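Local coordinates for DinB-like Protein (Bacillus cereus ATCC 10987, PDB 3DI5), which binds a divalent metal ion, nickel in this crystal, as a member of the DinB family, though its biological activity is not established, at residues T20-L32 / P75-K87. Sequence-based numbering, arbitrary orientation.
Sequences TQKMLDVLTDESL and PTSAKTIADGYRK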
ATOM      1  N   THR A  20      -2.945   7.655  -2.739  1.00 40.09           N
ATOM      2  CA  THR A  20      -2.264   6.612  -3.491  1.00 39.40           C
ATOM      3  C   THR A  20      -3.088   6.198  -4.699  1.00 40.16           C
ATOM      4  O   THR A  20      -2.552   6.042  -5.787  1.00 39.94           O
ATOM      5  CB  THR A  20      -1.939   5.393  -2.585  1.00 39.05           C
ATOM      6  OG1 THR A  20      -1.166   5.857  -1.476  1.00 38.12           O
ATOM      7  CG2 THR A  20      -1.143   4.331  -3.330  1.00 38.05           C
ATOM      8  N   GLN A  21      -4.395   6.055  -4.496  1.00 40.47           N
ATOM      9  CA  GLN A  21      -5.312   5.633  -5.547  1.00 40.77           C
ATOM     10  C   GLN A  21      -5.374   6.644  -6.688  1.00 41.36           C
ATOM     11  O   GLN A  21      -5.483   6.244  -7.849  1.00 41.53           O
ATOM     12  CB  GLN A  21      -6.709   5.414  -4.961  1.00 40.66           C
ATOM     13  CG  GLN A  21      -7.738   4.858  -5.943  1.00 40.31           C
ATOM     14  CD  GLN A  21      -7.505   3.399  -6.261  1.00 40.59           C
ATOM     15  OE1 GLN A  21      -7.643   2.541  -5.396  1.00 39.78           O
ATOM     16  NE2 GLN A  21      -7.188   3.103  -7.518  1.00 40.39           N
ATOM     17  N   LYS A  22      -5.317   7.937  -6.358  1.00 41.97           N
ATOM     18  CA  LYS A  22      -5.313   9.008  -7.367  1.00 42.84           C
ATOM     19  C   LYS A  22      -4.095   8.901  -8.283  1.00 42.30           C
ATOM     20  O   LYS A  22      -4.199   9.085  -9.493  1.00 41.33           O
ATOM     21  CB  LYS A  22      -5.299  10.396  -6.716  1.00 42.87           C
ATOM     22  CG  LYS A  22      -6.608  10.842  -6.087  1.00 44.80           C
ATOM     23  CD  LYS A  22      -6.559  12.321  -5.610  1.00 45.52           C
ATOM     24  CE  LYS A  22      -5.302  12.593  -4.751  1.00 47.96           C
ATOM     25  NZ  LYS A  22      -5.388  13.880  -4.015  1.00 50.07           N
HETATM   26  N   MSE A  23      -2.935   8.625  -7.686  1.00 41.83           N
HETATM   27  CA  MSE A  23      -1.726   8.442  -8.457  1.00 42.13           C
HETATM   28  C   MSE A  23      -1.790   7.194  -9.340  1.00 41.34           C
HETATM   29  O   MSE A  23      -1.526   7.262 -10.543  1.00 41.70           O
HETATM   30  CB  MSE A  23      -0.522   8.446  -7.536  1.00 41.41           C
HETATM   31  CG  MSE A  23      -0.290   9.830  -6.989  1.00 41.76           C
HETATM   32 SE   MSE A  23       1.296   9.736  -6.037  0.75 46.00          SE
HETATM   33  CE  MSE A  23       1.098  11.303  -4.901  1.00 42.97           C
ATOM     34  N   LEU A  24      -2.213   6.084  -8.765  1.00 41.06           N
ATOM     35  CA  LEU A  24      -2.396   4.837  -9.511  1.00 40.50           C
ATOM     36  C   LEU A  24      -3.348   5.011 -10.652  1.00 40.38           C
ATOM     37  O   LEU A  24      -3.161   4.404 -11.693  1.00 40.99           O
ATOM     38  CB  LEU A  24      -2.884   3.694  -8.588  1.00 40.12           C
ATOM     39  CG  LEU A  24      -1.804   3.092  -7.670  1.00 38.27           C
ATOM     40  CD1 LEU A  24      -2.366   1.990  -6.797  1.00 35.14           C
ATOM     41  CD2 LEU A  24      -0.650   2.551  -8.477  1.00 36.73           C
ATOM     42  N   ASP A  25      -4.372   5.845 -10.462  1.00 40.31           N
ATOM     43  CA  ASP A  25      -5.399   6.067 -11.487  1.00 40.03           C
ATOM     44  C   ASP A  25      -4.870   6.838 -12.705  1.00 39.37           C
ATOM     45  O   ASP A  25      -5.456   6.761 -13.779  1.00 38.85           O
ATOM     46  CB  ASP A  25      -6.633   6.789 -10.892  1.00 40.24           C
ATOM     47  CG  ASP A  25      -7.521   5.864 -10.034  1.00 40.77           C
ATOM     48  OD1 ASP A  25      -7.339   4.628 -10.072  1.00 42.10           O
ATOM     49  OD2 ASP A  25      -8.417   6.377  -9.319  1.00 43.46           O
ATOM     50  N   VAL A  26      -3.766   7.563 -12.538  1.00 38.26           N
ATOM     51  CA  VAL A  26      -3.172   8.353 -13.632  1.00 38.17           C
ATOM     52  C   VAL A  26      -2.201   7.542 -14.505  1.00 37.59           C
ATOM     53  O   VAL A  26      -1.845   7.960 -15.607  1.00 36.68           O
ATOM     54  CB  VAL A  26      -2.407   9.562 -13.053  1.00 38.15           C
ATOM     55  CG1 VAL A  26      -1.684  10.325 -14.143  1.00 38.34           C
ATOM     56  CG2 VAL A  26      -3.366  10.476 -12.304  1.00 39.21           C
ATOM     57  N   LEU A  27      -1.766   6.389 -14.002  1.00 37.24           N
ATOM     58  CA  LEU A  27      -0.706   5.616 -14.658  1.00 37.75           C
ATOM     59  C   LEU A  27      -1.258   5.047 -15.956  1.00 37.41           C
ATOM     60  O   LEU A  27      -2.445   4.718 -16.055  1.00 37.48           O
ATOM     61  CB  LEU A  27      -0.157   4.504 -13.725  1.00 37.39           C
ATOM     62  CG  LEU A  27       1.075   4.793 -12.838  1.00 38.57           C
ATOM     63  CD1 LEU A  27       1.115   6.161 -12.191  1.00 41.47           C
ATOM     64  CD2 LEU A  27       1.222   3.712 -11.756  1.00 38.55           C
ATOM     65  N   THR A  28      -0.396   4.993 -16.964  1.00 37.39           N
ATOM     66  CA  THR A  28      -0.721   4.401 -18.249  1.00 36.78           C
ATOM     67  C   THR A  28       0.120   3.147 -18.372  1.00 36.71           C
ATOM     68  O   THR A  28       1.097   2.979 -17.632  1.00 36.22           O
ATOM     69  CB  THR A  28      -0.365   5.349 -19.400  1.00 36.70           C
ATOM     70  OG1 THR A  28       1.047   5.603 -19.382  1.00 35.79           O
ATOM     71  CG2 THR A  28      -1.115   6.670 -19.258  1.00 36.04           C
ATOM     72  N   ASP A  29      -0.267   2.283 -19.306  1.00 36.48           N
ATOM     73  CA  ASP A  29       0.459   1.050 -19.587  1.00 36.48           C
ATOM     74  C   ASP A  29       1.904   1.327 -19.965  1.00 36.24           C
ATOM     75  O   ASP A  29       2.807   0.624 -19.520  1.00 35.36           O
ATOM     76  CB  ASP A  29      -0.216   0.276 -20.713  1.00 36.48           C
ATOM     77  CG  ASP A  29      -1.554  -0.312 -20.306  1.00 36.42           C
ATOM     78  OD1 ASP A  29      -1.968  -0.149 -19.139  1.00 37.35           O
ATOM     79  OD2 ASP A  29      -2.199  -0.952 -21.158  1.00 37.41           O
ATOM     80  N   GLU A  30       2.111   2.369 -20.756  1.00 36.42           N
ATOM     81  CA  GLU A  30       3.448   2.759 -21.209  1.00 36.73           C
ATOM     82  C   GLU A  30       4.335   3.182 -20.057  1.00 36.58           C
ATOM     83  O   GLU A  30       5.511   2.808 -20.010  1.00 36.92           O
ATOM     84  CB  GLU A  30       3.356   3.913 -22.219  1.00 36.94           C
ATOM     85  CG  GLU A  30       4.685   4.246 -22.915  1.00 37.22           C
ATOM     86  N   SER A  31       3.766   3.965 -19.134  1.00 36.43           N
ATOM     87  CA  SER A  31       4.505   4.522 -17.976  1.00 36.31           C
ATOM     88  C   SER A  31       5.085   3.466 -17.062  1.00 36.16           C
ATOM     89  O   SER A  31       6.099   3.700 -16.398  1.00 37.55           O
ATOM     90  CB  SER A  31       3.611   5.457 -17.149  1.00 36.25           C
ATOM     91  OG  SER A  31       2.562   4.752 -16.503  1.00 36.58           O
ATOM     92  N   LEU A  32       4.452   2.306 -17.038  1.00 35.91           N
ATOM     93  CA  LEU A  32       4.884   1.191 -16.212  1.00 35.90           C
ATOM     94  C   LEU A  32       6.310   0.754 -16.515  1.00 35.76           C
ATOM     95  O   LEU A  32       6.992   0.237 -15.624  1.00 36.37           O
ATOM     96  CB  LEU A  32       3.928  -0.005 -16.387  1.00 35.53           C
ATOM     97  CG  LEU A  32       2.474   0.231 -15.983  1.00 35.42           C
ATOM     98  CD1 LEU A  32       1.778  -1.104 -15.999  1.00 34.66           C
ATOM     99  CD2 LEU A  32       2.324   0.949 -14.609  1.00 36.79           C
ATOM    100  N   PRO A  75       1.851  -7.054 -13.221  1.00 37.44           N
ATOM    101  CA  PRO A  75       0.864  -6.875 -14.290  1.00 36.76           C
ATOM    102  C   PRO A  75       1.314  -5.936 -15.403  1.00 36.56           C
ATOM    103  O   PRO A  75       2.030  -4.971 -15.142  1.00 35.92           O
ATOM    104  CB  PRO A  75      -0.327  -6.262 -13.549  1.00 36.40           C
ATOM    105  CG  PRO A  75      -0.207  -6.774 -12.195  1.00 35.99           C
ATOM    106  CD  PRO A  75       1.264  -6.734 -11.907  1.00 37.63           C
ATOM    107  N   THR A  76       0.869  -6.197 -16.632  1.00 37.11           N
ATOM    108  CA  THR A  76       1.210  -5.319 -17.761  1.00 37.55           C
ATOM    109  C   THR A  76       0.205  -4.185 -18.029  1.00 38.15           C
ATOM    110  O   THR A  76       0.494  -3.267 -18.805  1.00 37.83           O
ATOM    111  CB  THR A  76       1.486  -6.110 -19.048  1.00 37.85           C
ATOM    112  OG1 THR A  76       0.349  -6.898 -19.414  1.00 36.14           O
ATOM    113  CG2 THR A  76       2.700  -7.023 -18.833  1.00 38.81           C
ATOM    114  N   SER A  77      -0.946  -4.219 -17.359  1.00 37.93           N
ATOM    115  CA  SER A  77      -1.977  -3.216 -17.568  1.00 37.91           C
ATOM    116  C   SER A  77      -2.126  -2.376 -16.338  1.00 37.58           C
ATOM    117  O   SER A  77      -2.260  -2.916 -15.242  1.00 37.85           O
ATOM    118  CB  SER A  77      -3.314  -3.891 -17.881  1.00 38.14           C
ATOM    119  OG  SER A  77      -4.382  -3.073 -17.435  1.00 39.20           O
ATOM    120  N   ALA A  78      -2.107  -1.054 -16.497  1.00 37.95           N
ATOM    121  CA  ALA A  78      -2.155  -0.154 -15.334  1.00 38.33           C
ATOM    122  C   ALA A  78      -3.542  -0.216 -14.676  1.00 38.87           C
ATOM    123  O   ALA A  78      -3.695   0.086 -13.484  1.00 38.94           O
ATOM    124  CB  ALA A  78      -1.779   1.272 -15.711  1.00 38.12           C
ATOM    125  N   LYS A  79      -4.535  -0.684 -15.425  1.00 39.08           N
ATOM    126  CA  LYS A  79      -5.880  -0.843 -14.874  1.00 39.75           C
ATOM    127  C   LYS A  79      -5.920  -1.985 -13.874  1.00 39.51           C
ATOM    128  O   LYS A  79      -6.603  -1.888 -12.863  1.00 40.22           O
ATOM    129  CB  LYS A  79      -6.931  -1.067 -15.959  1.00 39.29           C
ATOM    130  CG  LYS A  79      -8.297  -0.555 -15.531  1.00 40.21           C
ATOM    131  CD  LYS A  79      -9.375  -0.750 -16.608  1.00 40.61           C
ATOM    132  CE  LYS A  79     -10.404  -1.781 -16.182  1.00 42.02           C
ATOM    133  NZ  LYS A  79     -11.233  -1.273 -15.062  1.00 42.42           N
ATOM    134  N   THR A  80      -5.190  -3.062 -14.150  1.00 39.41           N
ATOM    135  CA  THR A  80      -5.056  -4.146 -13.173  1.00 39.10           C
ATOM    136  C   THR A  80      -4.439  -3.680 -11.869  1.00 38.89           C
ATOM    137  O   THR A  80      -4.877  -4.090 -10.800  1.00 40.76           O
ATOM    138  CB  THR A  80      -4.251  -5.329 -13.724  1.00 38.85           C
ATOM    139  OG1 THR A  80      -4.878  -5.799 -14.915  1.00 38.67           O
ATOM    140  CG2 THR A  80      -4.227  -6.478 -12.720  1.00 39.84           C
ATOM    141  N   ILE A  81      -3.423  -2.830 -11.951  1.00 37.87           N
ATOM    142  CA  ILE A  81      -2.719  -2.353 -10.765  1.00 37.23           C
ATOM    143  C   ILE A  81      -3.587  -1.427  -9.904  1.00 36.97           C
ATOM    144  O   ILE A  81      -3.753  -1.646  -8.703  1.00 37.19           O
ATOM    145  CB  ILE A  81      -1.382  -1.662 -11.151  1.00 36.96           C
ATOM    146  CG1 ILE A  81      -0.463  -2.669 -11.893  1.00 36.88           C
ATOM    147  CG2 ILE A  81      -0.683  -1.051  -9.904  1.00 35.26           C
ATOM    148  CD1 ILE A  81       0.891  -2.127 -12.319  1.00 37.46           C
ATOM    149  N   ALA A  82      -4.138  -0.391 -10.518  1.00 36.74           N
ATOM    150  CA  ALA A  82      -4.997   0.560  -9.825  1.00 36.66           C
ATOM    151  C   ALA A  82      -6.245  -0.126  -9.229  1.00 37.19           C
ATOM    152  O   ALA A  82      -6.665   0.186  -8.100  1.00 36.55           O
ATOM    153  CB  ALA A  82      -5.392   1.692 -10.791  1.00 37.06           C
ATOM    154  N   ASP A  83      -6.830  -1.061  -9.980  1.00 37.79           N
ATOM    155  CA  ASP A  83      -8.007  -1.789  -9.514  1.00 38.43           C
ATOM    156  C   ASP A  83      -7.667  -2.762  -8.396  1.00 38.88           C
ATOM    157  O   ASP A  83      -8.371  -2.829  -7.397  1.00 38.28           O
ATOM    158  CB  ASP A  83      -8.694  -2.524 -10.660  1.00 38.51           C
ATOM    159  CG  ASP A  83      -9.426  -1.572 -11.602  1.00 40.46           C
ATOM    160  OD1 ASP A  83      -9.180  -0.336 -11.534  1.00 42.63           O
ATOM    161  OD2 ASP A  83     -10.230  -2.050 -12.423  1.00 33.97           O
ATOM    162  N   GLY A  84      -6.576  -3.503  -8.570  1.00 40.13           N
ATOM    163  CA  GLY A  84      -5.965  -4.275  -7.484  1.00 40.53           C
ATOM    164  C   GLY A  84      -5.815  -3.520  -6.178  1.00 40.91           C
ATOM    165  O   GLY A  84      -6.220  -4.019  -5.138  1.00 41.21           O
ATOM    166  N   TYR A  85      -5.230  -2.329  -6.218  1.00 41.63           N
ATOM    167  CA  TYR A  85      -5.109  -1.501  -5.012  1.00 41.56           C
ATOM    168  C   TYR A  85      -6.491  -1.190  -4.407  1.00 42.71           C
ATOM    169  O   TYR A  85      -6.670  -1.304  -3.204  1.00 42.92           O
ATOM    170  CB  TYR A  85      -4.402  -0.193  -5.315  1.00 41.30           C
ATOM    171  CG  TYR A  85      -4.062   0.605  -4.073  1.00 40.64           C
ATOM    172  CD1 TYR A  85      -3.009   0.241  -3.257  1.00 41.04           C
ATOM    173  CD2 TYR A  85      -4.815   1.707  -3.707  1.00 40.97           C
ATOM    174  CE1 TYR A  85      -2.691   0.972  -2.130  1.00 40.97           C
ATOM    175  CE2 TYR A  85      -4.532   2.422  -2.579  1.00 39.98           C
ATOM    176  CZ  TYR A  85      -3.468   2.060  -1.794  1.00 40.99           C
ATOM    177  OH  TYR A  85      -3.178   2.795  -0.677  1.00 40.71           O
ATOM    178  N   ARG A  86      -7.452  -0.805  -5.242  1.00 43.13           N
ATOM    179  CA  ARG A  86      -8.783  -0.454  -4.764  1.00 44.43           C
ATOM    180  C   ARG A  86      -9.403  -1.651  -4.055  1.00 44.49           C
ATOM    181  O   ARG A  86      -9.908  -1.524  -2.940  1.00 45.40           O
ATOM    182  CB  ARG A  86      -9.688  -0.008  -5.919  1.00 44.20           C
ATOM    183  CG  ARG A  86     -11.107   0.358  -5.484  1.00 45.42           C
ATOM    184  CD  ARG A  86     -11.954   0.945  -6.601  1.00 46.23           C
ATOM    185  NE  ARG A  86     -11.364   2.179  -7.120  1.00 47.92           N
ATOM    186  CZ  ARG A  86     -10.753   2.311  -8.299  1.00 49.12           C
ATOM    187  NH1 ARG A  86     -10.654   1.286  -9.155  1.00 49.26           N
ATOM    188  NH2 ARG A  86     -10.244   3.498  -8.635  1.00 49.86           N
ATOM    189  N   LYS A  87      -9.330  -2.804  -4.719  1.00 44.41           N
ATOM    190  CA  LYS A  87      -9.919  -4.070  -4.261  1.00 44.22           C
ATOM    191  C   LYS A  87      -9.377  -4.498  -2.904  1.00 44.21           C
ATOM    192  O   LYS A  87     -10.154  -4.785  -1.979  1.00 44.20           O
ATOM    193  CB  LYS A  87      -9.608  -5.173  -5.283  1.00 44.43           C
ATOM    194  CG  LYS A  87     -10.713  -6.155  -5.558  1.00 44.56           C
ATOM    195  CD  LYS A  87     -10.371  -6.998  -6.790  1.00 44.07           C
TER
HETATM  196  O   HOH W   1      -4.817   0.234 -18.466  1.00 47.99           O
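The ring of Tyr-85 takes the methyl of Thr-20 over one face, CG2 lying 4.0 Å from the ring centroid in a CH-pi contact, while Gln-21 OE1 comes in at its edge, in plane. Leu-24 crosses the same side chain at about a right angle, its CD1 packed 3.3 Å from Tyr-85 CB. The phenol oxygen is hydrogen-bonded to Gln-129 OE1 of helix 118-142, and Thr-20 OG1 turns to Glu-16 O and Arg-133. The Gln-21 amide is stacked on the guanidinium of Arg-86, the planes 24° apart; Asp-25 OD2 lies at the guanidinium edge, in plane, while OD1 takes a weak bond from Arg-86 NH2, part of a salt bridge. With CG anti to the backbone N (chi1 -175°) and a bend at chi2, Gln-21 swings its amide across to the facing helix. There NE2 gives one nearly straight bond to Ala-82 O (3.0 Å, 172°), from above the carbonyl plane and opposite the helical donor Arg-86 N, and a second to Asp-25 OD1. Ala-82 O is thus gripped by two donors, and the two bonds from NE2 hold the Gln-21 amide in its rotation. Helices 6-26 and 78-99 run antiparallel here, their segment axes 8.7 Å apart, as two members of the DinB four-helix bundle; the nickel, held by His-49, His-128 and His-132, lies about 13 Å from the Tyr-85 side chain. Small Ala-82 and Ala-78 let the backbones close in, Ala-82 CB resting 3.9 Å from Leu-24 CB. Leu-24 CD2 meets Ile-81 CG2, and both side chains touch Ala-47 of helix 43-58. Leu-32 and Ile-81 reach tip to tip through their CD1 methyls, 3.9 Å apart. Asp-29 OD1 accepts from Ala-78 N (2.8 Å) on its syn side, though tilted out of the carboxylate plane, and from a water, while Ser-77 OG, at the N-cap, weakly caps Lys-79 N and Thr-80 N.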